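Local coordinates for protein phospho-2-dehydro-3-deoxyheptonate aldolase (Francisella tularensis, PDB 3TQK) that probably catalyses the condensation of phosphoenolpyruvate with D-erythrose 4-phosphate to give DAHP, the first step of chorismate biosynthesis, and binds a manganese ion, at residues I277-N291 with M333-R345. Residues are numbered along the deposited sequence; the frame is centred on the assembly and turned at random.
Sequences ISVLADICEQIKHSN and MLEMLAEAVQVRR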
# COMPACT_ATOMS: atom_id res chain seq x y z
N ILE A 277 -10.03 7.24 -27.42
CA ILE A 277 -10.58 6.62 -28.62
C ILE A 277 -9.50 6.12 -29.57
O ILE A 277 -9.74 5.20 -30.34
CB ILE A 277 -11.56 7.59 -29.37
CG1 ILE A 277 -12.52 6.80 -30.26
CG2 ILE A 277 -10.80 8.65 -30.18
CD1 ILE A 277 -13.67 7.63 -30.83
N SER A 278 -8.32 6.72 -29.55
CA SER A 278 -7.26 6.28 -30.46
C SER A 278 -6.49 5.12 -29.85
O SER A 278 -6.07 4.21 -30.57
CB SER A 278 -6.34 7.44 -30.87
OG SER A 278 -5.40 7.74 -29.86
N VAL A 279 -6.32 5.12 -28.53
CA VAL A 279 -5.83 3.94 -27.81
C VAL A 279 -6.79 2.76 -28.03
O VAL A 279 -6.35 1.65 -28.30
CB VAL A 279 -5.65 4.20 -26.30
CG1 VAL A 279 -5.41 2.89 -25.53
CG2 VAL A 279 -4.51 5.20 -26.06
N LEU A 280 -8.10 3.02 -27.95
CA LEU A 280 -9.11 1.98 -28.20
C LEU A 280 -9.05 1.42 -29.62
O LEU A 280 -9.24 0.22 -29.82
CB LEU A 280 -10.52 2.51 -27.92
CG LEU A 280 -11.63 1.46 -27.96
CD1 LEU A 280 -11.41 0.38 -26.91
CD2 LEU A 280 -12.97 2.11 -27.76
N ALA A 281 -8.75 2.27 -30.60
CA ALA A 281 -8.62 1.83 -31.99
C ALA A 281 -7.52 0.79 -32.15
O ALA A 281 -7.68 -0.17 -32.89
CB ALA A 281 -8.34 3.03 -32.92
N ASP A 282 -6.40 0.99 -31.46
CA ASP A 282 -5.30 0.03 -31.46
C ASP A 282 -5.73 -1.28 -30.78
O ASP A 282 -5.42 -2.38 -31.24
CB ASP A 282 -4.08 0.63 -30.74
CG ASP A 282 -2.80 -0.17 -30.95
OD1 ASP A 282 -2.69 -1.28 -30.40
OD2 ASP A 282 -1.89 0.33 -31.63
N ILE A 283 -6.46 -1.14 -29.67
CA ILE A 283 -6.93 -2.31 -28.92
C ILE A 283 -7.96 -3.14 -29.71
O ILE A 283 -7.94 -4.36 -29.68
CB ILE A 283 -7.52 -1.89 -27.55
CG1 ILE A 283 -6.42 -1.31 -26.65
CG2 ILE A 283 -8.20 -3.06 -26.86
CD1 ILE A 283 -6.92 -0.69 -25.39
N CYS A 284 -8.85 -2.46 -30.44
CA CYS A 284 -9.84 -3.16 -31.26
C CYS A 284 -9.19 -3.96 -32.37
O CYS A 284 -9.58 -5.10 -32.62
CB CYS A 284 -10.86 -2.17 -31.83
SG CYS A 284 -11.92 -1.52 -30.54
N GLU A 285 -8.18 -3.37 -33.02
CA GLU A 285 -7.44 -4.10 -34.05
C GLU A 285 -6.84 -5.36 -33.46
O GLU A 285 -6.86 -6.42 -34.10
CB GLU A 285 -6.35 -3.21 -34.69
CG GLU A 285 -5.43 -3.92 -35.70
CD GLU A 285 -6.09 -4.24 -37.06
OE1 GLU A 285 -7.27 -3.88 -37.29
OE2 GLU A 285 -5.39 -4.85 -37.91
N GLN A 286 -6.31 -5.26 -32.23
CA GLN A 286 -5.73 -6.42 -31.56
C GLN A 286 -6.79 -7.45 -31.23
O GLN A 286 -6.59 -8.64 -31.45
CB GLN A 286 -5.01 -6.01 -30.27
CG GLN A 286 -3.66 -5.37 -30.48
CD GLN A 286 -3.00 -5.04 -29.15
OE1 GLN A 286 -2.63 -5.93 -28.40
NE2 GLN A 286 -2.89 -3.75 -28.85
N ILE A 287 -7.92 -6.99 -30.68
CA ILE A 287 -9.04 -7.86 -30.31
C ILE A 287 -9.52 -8.72 -31.48
O ILE A 287 -9.95 -9.87 -31.29
CB ILE A 287 -10.21 -7.03 -29.75
CG1 ILE A 287 -9.86 -6.57 -28.32
CG2 ILE A 287 -11.50 -7.84 -29.75
CD1 ILE A 287 -10.77 -5.51 -27.77
N LYS A 288 -9.43 -8.18 -32.69
CA LYS A 288 -9.85 -8.90 -33.89
C LYS A 288 -9.02 -10.15 -34.19
O LYS A 288 -9.53 -11.10 -34.77
CB LYS A 288 -9.82 -7.94 -35.09
CG LYS A 288 -11.07 -7.10 -35.18
CD LYS A 288 -10.83 -5.63 -35.47
CE LYS A 288 -10.79 -5.29 -36.92
NZ LYS A 288 -11.26 -3.89 -37.11
N HIS A 289 -7.75 -10.16 -33.79
CA HIS A 289 -6.82 -11.22 -34.20
C HIS A 289 -6.23 -12.06 -33.06
O HIS A 289 -5.43 -12.97 -33.30
CB HIS A 289 -5.70 -10.60 -35.03
CG HIS A 289 -6.17 -10.03 -36.34
ND1 HIS A 289 -6.08 -8.69 -36.65
CD2 HIS A 289 -6.76 -10.63 -37.40
CE1 HIS A 289 -6.58 -8.49 -37.86
NE2 HIS A 289 -7.00 -9.65 -38.34
N SER A 290 -6.63 -11.77 -31.83
CA SER A 290 -6.13 -12.47 -30.65
C SER A 290 -7.17 -12.36 -29.52
O SER A 290 -7.87 -11.36 -29.41
CB SER A 290 -4.80 -11.86 -30.23
OG SER A 290 -4.39 -12.30 -28.95
N ASN A 291 -7.26 -13.41 -28.71
CA ASN A 291 -8.17 -13.44 -27.58
C ASN A 291 -7.44 -13.06 -26.27
O ASN A 291 -7.97 -13.30 -25.20
CB ASN A 291 -8.85 -14.82 -27.46
CG ASN A 291 -9.97 -15.04 -28.50
OD1 ASN A 291 -9.86 -14.63 -29.65
ND2 ASN A 291 -11.04 -15.71 -28.09
N MSE A 333 -17.42 4.34 -29.02
CA MSE A 333 -16.41 3.43 -28.54
C MSE A 333 -17.00 2.02 -28.34
O MSE A 333 -16.36 1.04 -28.67
CB MSE A 333 -15.78 3.98 -27.27
CG MSE A 333 -14.98 5.25 -27.53
SE MSE A 333 -14.42 6.21 -25.95
CE MSE A 333 -12.78 5.21 -25.59
N LEU A 334 -18.23 1.95 -27.85
CA LEU A 334 -18.92 0.66 -27.72
C LEU A 334 -19.14 0.05 -29.11
O LEU A 334 -18.89 -1.14 -29.32
CB LEU A 334 -20.24 0.81 -26.96
CG LEU A 334 -20.15 1.24 -25.48
CD1 LEU A 334 -21.53 1.59 -24.96
CD2 LEU A 334 -19.51 0.17 -24.60
N GLU A 335 -19.58 0.86 -30.07
CA GLU A 335 -19.73 0.41 -31.45
C GLU A 335 -18.42 -0.20 -31.95
O GLU A 335 -18.42 -1.29 -32.52
CB GLU A 335 -20.16 1.56 -32.38
CG GLU A 335 -21.61 2.04 -32.20
CD GLU A 335 -21.91 3.35 -32.94
OE1 GLU A 335 -21.13 3.74 -33.85
OE2 GLU A 335 -22.93 4.01 -32.62
N MSE A 336 -17.31 0.50 -31.72
CA MSE A 336 -16.00 0.02 -32.15
C MSE A 336 -15.65 -1.32 -31.52
O MSE A 336 -15.11 -2.19 -32.20
CB MSE A 336 -14.92 1.03 -31.80
CG MSE A 336 -14.94 2.28 -32.65
SE MSE A 336 -13.90 3.68 -31.79
CE MSE A 336 -12.11 2.94 -32.09
N LEU A 337 -15.92 -1.46 -30.23
CA LEU A 337 -15.61 -2.70 -29.51
C LEU A 337 -16.47 -3.88 -29.96
O LEU A 337 -15.98 -5.00 -30.10
CB LEU A 337 -15.74 -2.50 -27.99
CG LEU A 337 -14.56 -1.76 -27.37
CD1 LEU A 337 -14.96 -1.11 -26.07
CD2 LEU A 337 -13.38 -2.70 -27.15
N ALA A 338 -17.76 -3.61 -30.21
CA ALA A 338 -18.69 -4.63 -30.64
C ALA A 338 -18.31 -5.12 -32.04
O ALA A 338 -18.44 -6.31 -32.33
CB ALA A 338 -20.12 -4.11 -30.62
N GLU A 339 -17.83 -4.22 -32.90
CA GLU A 339 -17.36 -4.62 -34.22
C GLU A 339 -16.11 -5.49 -34.09
O GLU A 339 -15.99 -6.51 -34.76
CB GLU A 339 -17.05 -3.42 -35.12
CG GLU A 339 -16.99 -3.82 -36.60
CD GLU A 339 -16.49 -2.72 -37.52
OE1 GLU A 339 -15.86 -1.73 -37.06
OE2 GLU A 339 -16.72 -2.84 -38.74
N ALA A 340 -15.18 -5.06 -33.24
CA ALA A 340 -13.97 -5.82 -32.96
C ALA A 340 -14.28 -7.26 -32.59
O ALA A 340 -13.63 -8.18 -33.08
CB ALA A 340 -13.17 -5.16 -31.84
N VAL A 341 -15.27 -7.46 -31.72
CA VAL A 341 -15.67 -8.79 -31.29
C VAL A 341 -16.31 -9.57 -32.44
O VAL A 341 -16.01 -10.75 -32.64
CB VAL A 341 -16.62 -8.75 -30.07
CG1 VAL A 341 -17.19 -10.14 -29.76
CG2 VAL A 341 -15.89 -8.19 -28.85
N GLN A 342 -17.18 -8.92 -33.20
CA GLN A 342 -17.83 -9.61 -34.33
C GLN A 342 -16.80 -10.18 -35.31
O GLN A 342 -16.93 -11.32 -35.76
CB GLN A 342 -18.83 -8.68 -35.03
CG GLN A 342 -20.06 -8.37 -34.18
CD GLN A 342 -20.77 -7.10 -34.59
OE1 GLN A 342 -20.63 -6.63 -35.71
NE2 GLN A 342 -21.55 -6.53 -33.68
N VAL A 343 -15.76 -9.40 -35.61
CA VAL A 343 -14.70 -9.84 -36.51
C VAL A 343 -13.83 -10.91 -35.85
O VAL A 343 -13.31 -11.82 -36.51
CB VAL A 343 -13.83 -8.65 -36.97
CG1 VAL A 343 -12.60 -9.13 -37.74
CG2 VAL A 343 -14.66 -7.71 -37.84
N ARG A 344 -13.66 -10.80 -34.54
CA ARG A 344 -12.93 -11.81 -33.79
C ARG A 344 -13.56 -13.19 -34.02
O ARG A 344 -12.84 -14.16 -34.21
CB ARG A 344 -12.90 -11.47 -32.30
CG ARG A 344 -12.12 -12.44 -31.48
CD ARG A 344 -12.33 -12.20 -30.01
NE ARG A 344 -11.25 -11.44 -29.40
CZ ARG A 344 -11.22 -11.09 -28.12
NH1 ARG A 344 -12.22 -11.41 -27.31
NH2 ARG A 344 -10.17 -10.41 -27.65
N ARG A 345 -14.89 -13.25 -34.03
CA ARG A 345 -15.59 -14.54 -33.99
C ARG A 345 -15.59 -15.36 -35.28
O ARG A 345 -15.83 -14.85 -36.38
CB ARG A 345 -17.04 -14.35 -33.52
CG ARG A 345 -17.14 -13.97 -32.05
CD ARG A 345 -18.49 -14.34 -31.48
NE ARG A 345 -18.57 -14.08 -30.05
CZ ARG A 345 -19.23 -13.08 -29.48
NH1 ARG A 345 -19.93 -12.21 -30.21
NH2 ARG A 345 -19.22 -12.97 -28.16
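From Ile277 beside Met333 to Lys288 beside Arg344, helices 277-289 and 333-344 run the same way, their axes 20° apart and 7.7 Å at closest approach, and they draw together toward their C-terminal ends. At the wider end selenomethionine Met336 enters as a knob among Ile277, Leu280, Ala281 and Cys284; bent at its last torsion (chi3 72°), it lays CE against the backbone, 3.7 Å from Ala281 CA, while the side chains of Met336 and Ile277 cross at about a right angle, with SE against Ile277 CG1. Leu280 splits its branches, CD2 lying on CB of Met333, also a selenomethionine, and CD1 meeting Leu337 CD2 at 3.7 Å. Halfway along, Cys284 CB meets Ala340 CB at 3.8 Å. Ile287 returns the knob, seated among Leu337, Ala340, Val341 and Arg344, and Lys288 CG touches Val343 CG1 at 3.6 Å, the two side chains meeting at a slant. Arg344 then closes the C-terminal end. Its NE donates to Ile287 O (2.8 Å) through a bent N-H...O angle of 142°, and NH2 bonds weakly to Ser290 O at 3.0 Å. Ile287 CG2 and Asn291 CA lie over opposite faces of the guanidinium, while Ile293 O and Asp49 O take further hydrogen bonds from NH2 and NH1, so the group is held on several sides. Inward, Leu337 reaches Val53 and Val296, and Ile287 and Val341 reach Val51, on strands 51-56 and 293-299. This is the packing of consecutive outer helices in a TIM barrel, here flanking strand 293-299 where the eight-stranded barrel closes onto strand 51-56.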